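PDB 6ERC: peroxinectin A from Dictyostelium discoideum, which uses hydrogen peroxide to oxidise phenolic donors, and has iodide and thiocyanate peroxidase activity as a secreted heme enzyme. Local coordinates for residues A[81-87]-A[144-150]. Sequence-based numbering, arbitrary orientation.
With NA (sodium ion), chain K; HEM (protoporphyrin IX containing Fe), chain F.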
ATOM      1  N   HIS A  81       2.386   2.449  -1.544  1.00 53.16           N
ATOM      2  CA  HIS A  81       3.788   2.472  -1.941  1.00 55.86           C
ATOM      3  C   HIS A  81       4.286   3.882  -2.242  1.00 56.69           C
ATOM      4  O   HIS A  81       5.493   4.062  -2.441  1.00 56.22           O
ATOM      5  CB  HIS A  81       4.002   1.563  -3.152  1.00 55.14           C
ATOM      6  CG  HIS A  81       3.796   0.110  -2.857  1.00 54.27           C
ATOM      7  ND1 HIS A  81       3.756  -0.853  -3.842  1.00 54.77           N
ATOM      8  CD2 HIS A  81       3.619  -0.546  -1.685  1.00 54.74           C
ATOM      9  CE1 HIS A  81       3.563  -2.038  -3.291  1.00 54.27           C
ATOM     10  NE2 HIS A  81       3.475  -1.879  -1.983  1.00 53.89           N
ATOM     11  N   ASN A  82       3.397   4.873  -2.284  1.00 54.17           N
ATOM     12  CA  ASN A  82       3.787   6.273  -2.360  1.00 56.10           C
ATOM     13  C   ASN A  82       3.943   6.923  -0.992  1.00 55.93           C
ATOM     14  O   ASN A  82       4.283   8.109  -0.927  1.00 56.12           O
ATOM     15  CB  ASN A  82       2.754   7.075  -3.166  1.00 56.65           C
ATOM     16  CG  ASN A  82       3.002   7.022  -4.659  1.00 57.35           C
ATOM     17  OD1 ASN A  82       3.807   7.787  -5.192  1.00 58.15           O
ATOM     18  ND2 ASN A  82       2.300   6.128  -5.345  1.00 56.31           N
ATOM     19  N   MET A  83       3.713   6.189   0.096  1.00 57.45           N
ATOM     20  CA  MET A  83       3.557   6.833   1.397  1.00 55.40           C
ATOM     21  C   MET A  83       4.353   6.188   2.525  1.00 54.95           C
ATOM     22  O   MET A  83       4.916   6.910   3.349  1.00 54.67           O
ATOM     23  CB  MET A  83       2.066   6.853   1.769  1.00 53.38           C
ATOM     24  CG  MET A  83       1.200   7.646   0.804  1.00 51.67           C
ATOM     25  SD  MET A  83      -0.549   7.650   1.246  1.00 46.20           S
ATOM     26  CE  MET A  83      -0.501   8.515   2.808  1.00 50.57           C
ATOM     27  N   ALA A  84       4.404   4.859   2.601  1.00 57.10           N
ATOM     28  CA  ALA A  84       4.956   4.219   3.789  1.00 57.71           C
ATOM     29  C   ALA A  84       5.676   2.924   3.443  1.00 56.58           C
ATOM     30  O   ALA A  84       5.235   2.166   2.577  1.00 56.60           O
ATOM     31  CB  ALA A  84       3.852   3.929   4.811  1.00 56.89           C
ATOM     32  N   LEU A  85       6.782   2.676   4.145  1.00 56.14           N
ATOM     33  CA  LEU A  85       7.474   1.393   4.093  1.00 58.49           C
ATOM     34  C   LEU A  85       8.018   1.084   5.478  1.00 57.50           C
ATOM     35  O   LEU A  85       8.813   1.857   6.019  1.00 57.53           O
ATOM     36  CB  LEU A  85       8.615   1.400   3.073  1.00 59.15           C
ATOM     37  CG  LEU A  85       9.431   0.104   3.022  1.00 57.90           C
ATOM     38  CD1 LEU A  85       8.608  -1.020   2.416  1.00 57.50           C
ATOM     39  CD2 LEU A  85      10.727   0.297   2.258  1.00 58.42           C
ATOM     40  N   SER A  86       7.599  -0.048   6.043  1.00 58.25           N
ATOM     41  CA  SER A  86       8.097  -0.494   7.344  1.00 58.86           C
ATOM     42  C   SER A  86       9.257  -1.455   7.102  1.00 58.79           C
ATOM     43  O   SER A  86       9.132  -2.677   7.197  1.00 59.36           O
ATOM     44  CB  SER A  86       6.977  -1.139   8.148  1.00 57.86           C
ATOM     45  OG  SER A  86       5.944  -0.205   8.408  1.00 57.18           O
ATOM     46  N   LYS A  87      10.407  -0.880   6.780  1.00 57.94           N
ATOM     47  CA  LYS A  87      11.569  -1.683   6.412  1.00 60.26           C
ATOM     48  C   LYS A  87      12.117  -2.397   7.643  1.00 59.45           C
ATOM     49  O   LYS A  87      12.450  -1.730   8.631  1.00 59.24           O
ATOM     50  CB  LYS A  87      12.642  -0.802   5.783  1.00 60.38           C
ATOM     51  CG  LYS A  87      13.757  -1.580   5.088  1.00 60.81           C
ATOM     52  CD  LYS A  87      14.718  -0.648   4.354  1.00 62.82           C
ATOM     53  CE  LYS A  87      15.888  -1.404   3.737  1.00 63.08           C
ATOM     54  NZ  LYS A  87      15.445  -2.350   2.673  1.00 63.54           N
ATOM     55  N   ASN A 144       9.753   5.147   9.167  1.00 58.32           N
ATOM     56  CA  ASN A 144       9.199   5.086   7.818  1.00 58.97           C
ATOM     57  C   ASN A 144      10.338   5.200   6.812  1.00 57.04           C
ATOM     58  O   ASN A 144      10.929   6.274   6.646  1.00 56.34           O
ATOM     59  CB  ASN A 144       8.167   6.194   7.586  1.00 56.41           C
ATOM     60  CG  ASN A 144       7.437   6.042   6.266  1.00 55.75           C
ATOM     61  OD1 ASN A 144       7.671   5.088   5.523  1.00 56.56           O
ATOM     62  ND2 ASN A 144       6.545   6.967   5.974  1.00 54.45           N
ATOM     63  N   SER A 145      10.649   4.098   6.139  1.00 57.17           N
ATOM     64  CA  SER A 145      11.703   4.085   5.126  1.00 60.71           C
ATOM     65  C   SER A 145      11.207   4.553   3.762  1.00 59.17           C
ATOM     66  O   SER A 145      11.571   3.987   2.728  1.00 58.30           O
ATOM     67  CB  SER A 145      12.309   2.684   5.039  1.00 58.97           C
ATOM     68  OG  SER A 145      13.017   2.364   6.225  1.00 59.08           O
ATOM     69  N   LEU A 146      10.376   5.592   3.741  1.00 58.18           N
ATOM     70  CA  LEU A 146       9.818   6.120   2.508  1.00 59.01           C
ATOM     71  C   LEU A 146       9.279   7.514   2.788  1.00 59.33           C
ATOM     72  O   LEU A 146       8.853   7.813   3.907  1.00 57.14           O
ATOM     73  CB  LEU A 146       8.705   5.217   1.966  1.00 58.04           C
ATOM     74  CG  LEU A 146       8.619   5.065   0.449  1.00 57.71           C
ATOM     75  CD1 LEU A 146       9.759   4.207  -0.075  1.00 58.54           C
ATOM     76  CD2 LEU A 146       7.280   4.469   0.062  1.00 58.65           C
ATOM     77  N   GLY A 147       9.306   8.366   1.765  1.00 59.70           N
ATOM     78  CA  GLY A 147       8.753   9.699   1.897  1.00 57.36           C
ATOM     79  C   GLY A 147       7.259   9.662   2.146  1.00 56.15           C
ATOM     80  O   GLY A 147       6.529   8.944   1.457  1.00 55.90           O
ATOM     81  N   SER A 148       6.791  10.433   3.127  1.00 55.85           N
ATOM     82  CA  SER A 148       5.385  10.400   3.510  1.00 54.87           C
ATOM     83  C   SER A 148       4.481  11.113   2.514  1.00 54.33           C
ATOM     84  O   SER A 148       3.265  10.892   2.534  1.00 52.19           O
ATOM     85  CB  SER A 148       5.207  11.026   4.894  1.00 54.56           C
ATOM     86  OG  SER A 148       5.942  10.310   5.870  1.00 55.06           O
ATOM     87  N   TYR A 149       5.039  11.960   1.654  1.00 56.70           N
ATOM     88  CA  TYR A 149       4.240  12.701   0.691  1.00 54.92           C
ATOM     89  C   TYR A 149       3.952  11.851  -0.537  1.00 52.96           C
ATOM     90  O   TYR A 149       4.753  11.002  -0.937  1.00 53.96           O
ATOM     91  CB  TYR A 149       4.959  13.985   0.271  1.00 54.82           C
ATOM     92  CG  TYR A 149       5.258  14.924   1.417  1.00 53.40           C
ATOM     93  CD1 TYR A 149       4.307  15.834   1.859  1.00 52.87           C
ATOM     94  CD2 TYR A 149       6.491  14.903   2.052  1.00 54.24           C
ATOM     95  CE1 TYR A 149       4.574  16.694   2.907  1.00 53.89           C
ATOM     96  CE2 TYR A 149       6.768  15.760   3.101  1.00 55.68           C
ATOM     97  CZ  TYR A 149       5.807  16.653   3.526  1.00 54.83           C
ATOM     98  OH  TYR A 149       6.081  17.507   4.571  1.00 53.93           O
ATOM     99  N   ILE A 150       2.783  12.079  -1.129  1.00 52.14           N
ATOM    100  CA  ILE A 150       2.456  11.497  -2.425  1.00 55.18           C
ATOM    101  C   ILE A 150       3.236  12.284  -3.471  1.00 56.52           C
ATOM    102  O   ILE A 150       2.785  13.336  -3.937  1.00 54.40           O
ATOM    103  CB  ILE A 150       0.940  11.524  -2.692  1.00 53.55           C
ATOM    104  CG1 ILE A 150       0.210  10.672  -1.648  1.00 52.30           C
ATOM    105  CG2 ILE A 150       0.633  11.010  -4.091  1.00 52.95           C
ATOM    106  CD1 ILE A 150      -1.293  10.839  -1.643  1.00 51.19           C
TER
HETATM  107 NA    NA K 609       6.380   9.340  -1.139  1.00 57.05          NA
HETATM  108  CHA HEM F 604       2.187  -4.291   3.507  1.00 54.12           C
HETATM  109  CHB HEM F 604       1.713  -7.786   0.200  1.00 50.11           C
HETATM  110  CHC HEM F 604      -2.300  -5.615  -1.490  1.00 47.77           C
HETATM  111  CHD HEM F 604      -1.944  -2.258   1.983  1.00 52.38           C
HETATM  112  C1A HEM F 604       2.366  -5.453   2.799  1.00 52.15           C
HETATM  113  C2A HEM F 604       3.343  -6.473   3.087  1.00 50.82           C
HETATM  114  C3A HEM F 604       3.218  -7.445   2.179  1.00 49.41           C
HETATM  115  C4A HEM F 604       2.153  -7.064   1.279  1.00 49.80           C
HETATM  116  CMA HEM F 604       4.051  -8.743   2.080  1.00 45.54           C
HETATM  117  CAA HEM F 604       4.333  -6.419   4.261  1.00 51.66           C
HETATM  118  CBA HEM F 604       3.927  -7.520   5.231  1.00 52.61           C
HETATM  119  CGA HEM F 604       4.433  -7.200   6.613  1.00 54.79           C
HETATM  120  O1A HEM F 604       3.999  -6.173   7.196  1.00 54.82           O
HETATM  121  O2A HEM F 604       5.265  -7.980   7.139  1.00 54.01           O
HETATM  122  C1B HEM F 604       0.601  -7.484  -0.548  1.00 49.24           C
HETATM  123  C2B HEM F 604       0.139  -8.243  -1.683  1.00 47.71           C
HETATM  124  C3B HEM F 604      -0.967  -7.647  -2.160  1.00 48.25           C
HETATM  125  C4B HEM F 604      -1.240  -6.488  -1.332  1.00 49.49           C
HETATM  126  CMB HEM F 604       0.867  -9.504  -2.191  1.00 43.14           C
HETATM  127  CAB HEM F 604      -1.866  -8.044  -3.354  1.00 47.63           C
HETATM  128  CBB HEM F 604      -1.677  -9.155  -4.075  1.00 48.58           C
HETATM  129  C1C HEM F 604      -2.567  -4.520  -0.697  1.00 47.66           C
HETATM  130  C2C HEM F 604      -3.685  -3.604  -0.840  1.00 48.10           C
HETATM  131  C3C HEM F 604      -3.581  -2.668   0.129  1.00 49.54           C
HETATM  132  C4C HEM F 604      -2.396  -2.978   0.899  1.00 51.55           C
HETATM  133  CMC HEM F 604      -4.748  -3.783  -1.944  1.00 45.50           C
HETATM  134  CAC HEM F 604      -4.452  -1.440   0.503  1.00 47.87           C
HETATM  135  CBC HEM F 604      -5.554  -1.039  -0.133  1.00 47.73           C
HETATM  136  C1D HEM F 604      -0.775  -2.491   2.666  1.00 52.10           C
HETATM  137  C2D HEM F 604      -0.216  -1.650   3.699  1.00 51.41           C
HETATM  138  C3D HEM F 604       0.916  -2.223   4.120  1.00 54.18           C
HETATM  139  C4D HEM F 604       1.124  -3.431   3.360  1.00 54.05           C
HETATM  140  CMD HEM F 604      -0.859  -0.347   4.218  1.00 49.08           C
HETATM  141  CAD HEM F 604       1.891  -1.708   5.192  1.00 53.66           C
HETATM  142  CBD HEM F 604       2.730  -0.640   4.497  1.00 54.33           C
HETATM  143  CGD HEM F 604       4.142  -0.623   5.030  1.00 53.26           C
HETATM  144  O1D HEM F 604       4.976  -1.424   4.535  1.00 51.67           O
HETATM  145  O2D HEM F 604       4.451   0.188   5.940  1.00 51.47           O
HETATM  146  NA  HEM F 604       1.655  -5.845   1.686  1.00 54.14           N
HETATM  147  NB  HEM F 604      -0.260  -6.421  -0.359  1.00 54.65           N
HETATM  148  NC  HEM F 604      -1.803  -4.105   0.373  1.00 52.80           N
HETATM  149  ND  HEM F 604       0.069  -3.567   2.485  1.00 55.15           N
HETATM  150 FE   HEM F 604      -0.064  -4.943   1.046  1.00 61.91          FE
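N144 reaches across to L85 and M83 with its carboxamide, in a distal-side element of the animal heme peroxidase fold: the loop carrying H81, predicted to be the catalytic proton acceptor, runs beside 144-150 and shares a metal ion with it. The amide spans A84 because chi1 (-172°) sets CG opposite the backbone N: OD1 accepts from the backbone N of L85 at 2.9 Å, the donor tilted from the carbonyl plane, while ND2 gives an almost straight bond (177°) to M83 O at 3.1 Å, which lies in the amide plane. The pair fixes the amide's rotation. Replacing N144 by an alanine is likely to leave L85 N and M83 O without these mates and open a gap beside A84. One residue on, S145 N donates to L85 O.

L146 presses CB against CB of L85 and sends CD2 toward H81 O, while M83 CG meets CG1 of I150 at 4.0 Å; M83 also touches F296 of helix 294-300 and F462 of helix 452-467. At the other end, the backbone oxygens N82 O, G147 O and Y149 O converge on the sodium ion, whose shell D151 and N153 complete; N82 O and Y149 O sit 2.9 Å apart because both ligate it. On the heme side, S86 OG turns anti to its carbonyl carbon (chi1 -62°) and donates to propionate oxygen O2D at 2.9 Å.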